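Local coordinates for F5/8 type C domain protein (Bacteroides ovatus, PDB 4ZRX) that is a putative alpha-L-fucosidase, probably cleaving alpha-L-fucosidic linkages with its TIM-barrel domain, and also carries an F5/8 type C domain, at residues A[400-414]-A[434-448]. Numbering follows the deposited sequence. Where two conformers were deposited one is given.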
loop_
_atom_site.group_PDB
_atom_site.type_symbol
_atom_site.label_atom_id
_atom_site.label_comp_id
_atom_site.label_asym_id
_atom_site.label_seq_id
_atom_site.Cartn_x
_atom_site.Cartn_y
_atom_site.Cartn_z
ATOM N N ARG A 400 7.684 21.611 8.375
ATOM C CA ARG A 400 7.800 22.313 9.664
ATOM C C ARG A 400 6.782 21.945 10.709
ATOM O O ARG A 400 7.081 22.016 11.876
ATOM C CB ARG A 400 7.736 23.813 9.407
ATOM C CG ARG A 400 8.838 24.243 8.443
ATOM C CD ARG A 400 8.866 25.713 8.243
ATOM N NE ARG A 400 9.947 26.094 7.336
ATOM C CZ ARG A 400 10.489 27.308 7.292
ATOM N NH1 ARG A 400 10.041 28.297 8.072
ATOM N NH2 ARG A 400 11.451 27.552 6.415
ATOM N N VAL A 401 5.583 21.566 10.320
ATOM C CA VAL A 401 4.519 21.281 11.277
ATOM C C VAL A 401 4.820 20.006 12.045
ATOM O O VAL A 401 5.246 18.995 11.496
ATOM C CB VAL A 401 3.126 21.269 10.627
ATOM C CG1 VAL A 401 2.039 20.871 11.632
ATOM C CG2 VAL A 401 2.810 22.664 10.071
ATOM N N GLU A 402 4.716 20.145 13.383
ATOM C CA GLU A 402 4.969 19.048 14.300
ATOM C C GLU A 402 3.744 18.547 15.074
ATOM O O GLU A 402 3.715 17.378 15.462
ATOM C CB GLU A 402 6.045 19.419 15.264
ATOM C CG GLU A 402 7.369 19.645 14.604
ATOM C CD GLU A 402 8.420 20.204 15.543
ATOM O OE1 GLU A 402 8.084 21.221 16.203
ATOM O OE2 GLU A 402 9.593 19.640 15.654
ATOM N N ALA A 403 2.766 19.416 15.323
ATOM C CA ALA A 403 1.489 19.010 15.936
ATOM C C ALA A 403 0.406 19.999 15.592
ATOM O O ALA A 403 0.662 21.212 15.521
ATOM C CB ALA A 403 1.637 18.936 17.454
ATOM N N PHE A 404 -0.802 19.496 15.349
ATOM C CA PHE A 404 -1.883 20.384 14.971
ATOM C C PHE A 404 -3.206 19.751 15.418
ATOM O O PHE A 404 -3.307 18.555 15.651
ATOM C CB PHE A 404 -1.935 20.689 13.459
ATOM C CG PHE A 404 -2.262 19.529 12.620
ATOM C CD1 PHE A 404 -1.261 18.634 12.181
ATOM C CD2 PHE A 404 -3.550 19.320 12.193
ATOM C CE1 PHE A 404 -1.602 17.554 11.407
ATOM C CE2 PHE A 404 -3.894 18.258 11.397
ATOM C CZ PHE A 404 -2.880 17.330 11.011
ATOM N N THR A 405 -4.216 20.610 15.498
ATOM C CA THR A 405 -5.563 20.272 15.860
ATOM C C THR A 405 -6.531 20.898 14.870
ATOM O O THR A 405 -6.286 22.001 14.411
ATOM C CB THR A 405 -5.864 20.825 17.281
ATOM O OG1 THR A 405 -4.896 20.250 18.176
ATOM C CG2 THR A 405 -7.287 20.410 17.744
ATOM N N VAL A 406 -7.628 20.194 14.563
ATOM C CA VAL A 406 -8.684 20.671 13.709
ATOM C C VAL A 406 -10.023 20.576 14.444
ATOM O O VAL A 406 -10.335 19.585 15.079
ATOM C CB VAL A 406 -8.823 19.866 12.412
ATOM C CG1 VAL A 406 -9.757 20.485 11.525
ATOM C CG2 VAL A 406 -7.437 19.722 11.725
ATOM N N GLU A 407 -10.767 21.707 14.380
ATOM C CA GLU A 407 -12.073 21.838 14.982
ATOM C C GLU A 407 -13.077 22.303 13.944
ATOM O O GLU A 407 -12.716 22.931 12.971
ATOM C CB GLU A 407 -12.010 22.838 16.141
ATOM C CG GLU A 407 -11.086 22.360 17.223
ATOM C CD GLU A 407 -10.647 23.458 18.160
ATOM O OE1 GLU A 407 -10.780 24.678 17.857
ATOM O OE2 GLU A 407 -10.142 23.098 19.219
ATOM N N ALA A 408 -14.327 21.876 14.132
ATOM C CA ALA A 408 -15.447 22.226 13.259
ATOM C C ALA A 408 -16.504 22.915 14.072
ATOM O O ALA A 408 -16.827 22.498 15.216
ATOM C CB ALA A 408 -15.988 21.003 12.604
ATOM N N LEU A 409 -16.980 24.040 13.545
ATOM C CA LEU A 409 -17.996 24.802 14.237
ATOM C C LEU A 409 -19.389 24.270 13.954
ATOM O O LEU A 409 -19.966 24.521 12.838
ATOM C CB LEU A 409 -17.898 26.246 13.849
ATOM C CG LEU A 409 -18.849 27.164 14.586
ATOM C CD1 LEU A 409 -18.721 27.039 16.064
ATOM C CD2 LEU A 409 -18.608 28.618 14.154
ATOM N N THR A 410 -19.979 23.629 14.947
ATOM C CA THR A 410 -21.381 23.115 14.867
ATOM C C THR A 410 -22.352 24.194 15.333
ATOM O O THR A 410 -21.907 25.282 15.750
ATOM C CB THR A 410 -21.578 21.868 15.718
ATOM O OG1 THR A 410 -21.615 22.255 17.126
ATOM C CG2 THR A 410 -20.492 20.882 15.479
ATOM N N ASP A 411 -23.663 23.880 15.287
ATOM C CA ASP A 411 -24.753 24.674 15.861
ATOM C C ASP A 411 -24.588 24.850 17.368
ATOM O O ASP A 411 -25.171 25.738 17.951
ATOM C CB ASP A 411 -26.172 24.061 15.544
ATOM C CG ASP A 411 -26.405 22.617 16.110
ATOM O OD1 ASP A 411 -25.742 22.154 17.048
ATOM O OD2 ASP A 411 -27.294 21.890 15.597
ATOM N N ASN A 412 -23.832 23.937 17.975
ATOM C CA ASN A 412 -23.671 23.962 19.447
ATOM C C ASN A 412 -22.198 24.127 19.865
ATOM O O ASN A 412 -21.831 23.624 20.927
ATOM C CB ASN A 412 -24.293 22.712 20.022
ATOM C CG ASN A 412 -24.724 22.847 21.488
ATOM O OD1 ASN A 412 -24.620 23.899 22.076
ATOM N ND2 ASN A 412 -25.312 21.798 22.023
ATOM N N GLY A 413 -21.435 24.858 19.058
ATOM C CA GLY A 413 -20.045 25.230 19.278
ATOM C C GLY A 413 -18.987 24.414 18.546
ATOM O O GLY A 413 -19.282 23.471 17.761
ATOM N N TRP A 414 -17.736 24.807 18.823
ATOM C CA TRP A 414 -16.596 24.072 18.278
ATOM C C TRP A 414 -16.525 22.606 18.780
ATOM O O TRP A 414 -16.736 22.334 19.955
ATOM C CB TRP A 414 -15.304 24.804 18.646
ATOM C CG TRP A 414 -15.129 26.092 17.969
ATOM C CD1 TRP A 414 -15.277 27.324 18.524
ATOM C CD2 TRP A 414 -14.860 26.325 16.558
ATOM N NE1 TRP A 414 -15.068 28.303 17.599
ATOM C CE2 TRP A 414 -14.795 27.731 16.380
ATOM C CE3 TRP A 414 -14.561 25.503 15.489
ATOM C CZ2 TRP A 414 -14.498 28.305 15.144
ATOM C CZ3 TRP A 414 -14.284 26.072 14.225
ATOM C CH2 TRP A 414 -14.284 27.466 14.075
ATOM N N VAL A 434 -19.853 15.429 10.725
ATOM C CA VAL A 434 -20.475 16.537 11.443
ATOM C C VAL A 434 -21.016 17.580 10.485
ATOM O O VAL A 434 -20.464 17.804 9.391
ATOM C CB VAL A 434 -19.483 17.168 12.421
ATOM C CG1 VAL A 434 -18.320 17.845 11.702
ATOM C CG2 VAL A 434 -20.172 18.145 13.352
ATOM N N ASN A 435 -22.087 18.227 10.932
ATOM C CA ASN A 435 -22.646 19.377 10.236
ATOM C C ASN A 435 -21.974 20.600 10.829
ATOM O O ASN A 435 -22.072 20.843 12.044
ATOM C CB ASN A 435 -24.156 19.472 10.381
ATOM C CG ASN A 435 -24.890 18.354 9.668
ATOM O OD1 ASN A 435 -25.380 17.429 10.301
ATOM N ND2 ASN A 435 -24.948 18.420 8.364
ATOM N N ALA A 436 -21.289 21.375 9.980
ATOM C CA ALA A 436 -20.513 22.530 10.431
ATOM C C ALA A 436 -20.515 23.668 9.437
ATOM O O ALA A 436 -20.702 23.428 8.223
ATOM C CB ALA A 436 -19.099 22.121 10.694
ATOM N N ASN A 437 -20.207 24.875 9.915
ATOM C CA ASN A 437 -20.182 26.072 9.024
ATOM C C ASN A 437 -18.814 26.753 8.969
ATOM O O ASN A 437 -18.598 27.623 8.113
ATOM C CB ASN A 437 -21.311 27.019 9.367
ATOM C CG ASN A 437 -21.125 27.703 10.731
ATOM O OD1 ASN A 437 -20.212 28.470 10.914
ATOM N ND2 ASN A 437 -21.965 27.383 11.683
ATOM N N LYS A 438 -17.889 26.334 9.822
ATOM C CA LYS A 438 -16.540 26.769 9.800
ATOM C C LYS A 438 -15.634 25.630 10.258
ATOM O O LYS A 438 -16.057 24.721 10.976
ATOM C CB LYS A 438 -16.320 27.970 10.705
ATOM C CG LYS A 438 -16.988 29.329 10.209
ATOM C CD LYS A 438 -16.705 30.420 11.196
ATOM C CE LYS A 438 -17.046 31.879 10.679
ATOM N NZ LYS A 438 -18.312 32.096 9.923
ATOM N N LEU A 439 -14.363 25.745 9.879
ATOM C CA LEU A 439 -13.327 24.877 10.345
ATOM C C LEU A 439 -12.265 25.727 10.944
ATOM O O LEU A 439 -12.008 26.869 10.494
ATOM C CB LEU A 439 -12.797 24.135 9.119
ATOM C CG LEU A 439 -12.324 22.757 9.169
ATOM C CD1 LEU A 439 -13.258 21.714 9.773
ATOM C CD2 LEU A 439 -11.926 22.409 7.716
ATOM N N ARG A 440 -11.625 25.246 11.978
ATOM C CA ARG A 440 -10.499 25.959 12.572
ATOM C C ARG A 440 -9.326 25.011 12.655
ATOM O O ARG A 440 -9.513 23.872 13.087
ATOM C CB ARG A 440 -10.861 26.441 13.973
ATOM C CG ARG A 440 -9.761 27.185 14.661
ATOM C CD ARG A 440 -10.284 28.117 15.720
ATOM N NE ARG A 440 -10.812 27.393 16.856
ATOM C CZ ARG A 440 -11.501 27.910 17.867
ATOM N NH1 ARG A 440 -11.769 29.206 17.925
ATOM N NH2 ARG A 440 -11.908 27.119 18.830
ATOM N N VAL A 441 -8.129 25.485 12.277
ATOM C CA VAL A 441 -6.916 24.703 12.370
ATOM C C VAL A 441 -5.988 25.462 13.283
ATOM O O VAL A 441 -5.867 26.686 13.214
ATOM C CB VAL A 441 -6.238 24.554 10.991
ATOM C CG1 VAL A 441 -4.935 23.739 11.102
ATOM C CG2 VAL A 441 -7.219 23.927 10.014
ATOM N N ARG A 442 -5.415 24.724 14.213
ATOM C CA ARG A 442 -4.450 25.246 15.154
ATOM C C ARG A 442 -3.120 24.533 14.987
ATOM O O ARG A 442 -3.080 23.309 15.070
ATOM C CB ARG A 442 -4.963 25.044 16.588
ATOM C CG ARG A 442 -4.102 25.756 17.615
ATOM C CD ARG A 442 -4.689 25.609 19.042
ATOM N NE ARG A 442 -6.066 26.121 19.037
ATOM C CZ ARG A 442 -7.198 25.398 19.079
ATOM N NH1 ARG A 442 -7.226 24.086 19.230
ATOM N NH2 ARG A 442 -8.339 26.058 18.938
ATOM N N ILE A 443 -2.063 25.261 14.726
ATOM C CA ILE A 443 -0.720 24.671 14.699
ATOM C C ILE A 443 -0.194 24.740 16.102
ATOM O O ILE A 443 0.179 25.809 16.617
ATOM C CB ILE A 443 0.235 25.356 13.708
ATOM C CG1 ILE A 443 -0.324 25.333 12.256
ATOM C CG2 ILE A 443 1.606 24.707 13.844
ATOM C CD1 ILE A 443 -0.809 23.981 11.738
ATOM N N ASP A 444 -0.222 23.606 16.761
ATOM C CA ASP A 444 0.233 23.494 18.161
ATOM C C ASP A 444 1.737 23.576 18.297
ATOM O O ASP A 444 2.270 24.205 19.252
ATOM C CB ASP A 444 -0.337 22.244 18.817
ATOM C CG ASP A 444 -1.867 22.217 18.780
ATOM O OD1 ASP A 444 -2.507 23.133 19.348
ATOM O OD2 ASP A 444 -2.402 21.240 18.216
ATOM N N GLU A 445 2.454 22.958 17.373
ATOM C CA GLU A 445 3.912 22.958 17.412
ATOM C C GLU A 445 4.443 23.000 16.000
ATOM O O GLU A 445 3.942 22.285 15.167
ATOM C CB GLU A 445 4.449 21.686 18.071
ATOM C CG GLU A 445 4.164 21.519 19.573
ATOM C CD GLU A 445 4.646 20.152 20.056
ATOM O OE1 GLU A 445 5.729 19.672 19.581
ATOM O OE2 GLU A 445 3.913 19.519 20.849
ATOM N N CYS A 446 5.507 23.762 15.784
ATOM C CA CYS A 446 6.175 23.740 14.474
ATOM C C CYS A 446 7.592 24.193 14.609
ATOM O O CYS A 446 7.962 24.816 15.643
ATOM C CB CYS A 446 5.436 24.550 13.454
ATOM S SG CYS A 446 5.227 26.339 13.873
ATOM N N ARG A 447 8.374 23.887 13.592
ATOM C CA ARG A 447 9.726 24.358 13.472
ATOM C C ARG A 447 9.708 25.694 12.784
ATOM O O ARG A 447 9.128 25.836 11.714
ATOM C CB ARG A 447 10.550 23.348 12.672
ATOM C CG ARG A 447 10.499 21.962 13.340
ATOM C CD ARG A 447 11.198 20.897 12.480
ATOM N NE ARG A 447 11.205 19.635 13.207
ATOM C CZ ARG A 447 11.829 18.526 12.841
ATOM N NH1 ARG A 447 12.526 18.448 11.696
ATOM N NH2 ARG A 447 11.731 17.466 13.625
ATOM N N LEU A 448 10.409 26.687 13.379
ATOM C CA LEU A 448 10.375 28.050 12.827
ATOM C C LEU A 448 8.922 28.477 12.554
ATOM O O LEU A 448 8.104 28.262 13.421
ATOM C CB LEU A 448 11.205 28.180 11.584
ATOM C CG LEU A 448 12.699 27.878 11.688
ATOM C CD1 LEU A 448 13.443 28.225 10.376
ATOM C CD2 LEU A 448 13.369 28.600 12.866
HETATM O O HOH W 1 9.780 16.787 15.954
HETATM O O HOH W 2 7.935 20.870 18.845
HETATM O O HOH W 3 -4.962 22.559 20.318
HETATM O O HOH W 4 -24.230 21.708 13.590
#
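Strands 401-410 and 438-446 pair antiparallel as the two central strands of a four-stranded sheet, between edge strands 374-381 and 413-420, in the beta-sandwich region that follows the TIM barrel in sequence. One face of the pair is apolar: Ile443 CD1 touches Val401 CG2 and Phe404 CB, and Leu439 CD1 reaches Val406 and Ala408, Leu439 also touching strand 450-458 of the facing sheet. The other face carries most of the charged groups, with Glu407 as hub. Arg440 grips OE1 side-on, its NE 2.9 Å from Glu407 OE1 and its NH2 also bonding that oxygen. Arg442 meets the carboxylate end-on, NH1 lying 3.1 Å from Glu407 OE2 and NH2 bonding OE1, which thus takes three N-H groups. A bend at chi3 (70°) turns the Arg440 guanidinium flat over the indole of Trp414, centres 3.6 Å apart with planes at 20°; Leu409 CD1 covers the opposite face of the ring. Farther along, Thr405 OG1 donates to the syn lone pair of Asp444 OD2 at 2.7 Å. Two classic bulges then shift the register: Asp444 and Glu445 face Ala403, and the backbone N atoms of Glu402 and Ala403 both donate to Glu445 O. Beyond them Arg447 NE meets Glu402 OE2 from above the carboxylate plane at 2.9 Å, a carboxylate shared with Arg271. With Glu375 as second partner for Arg442, the Glu407 network runs on to strand 374-381, which would fix its guanidinium groups and probably favour an ionised Glu407.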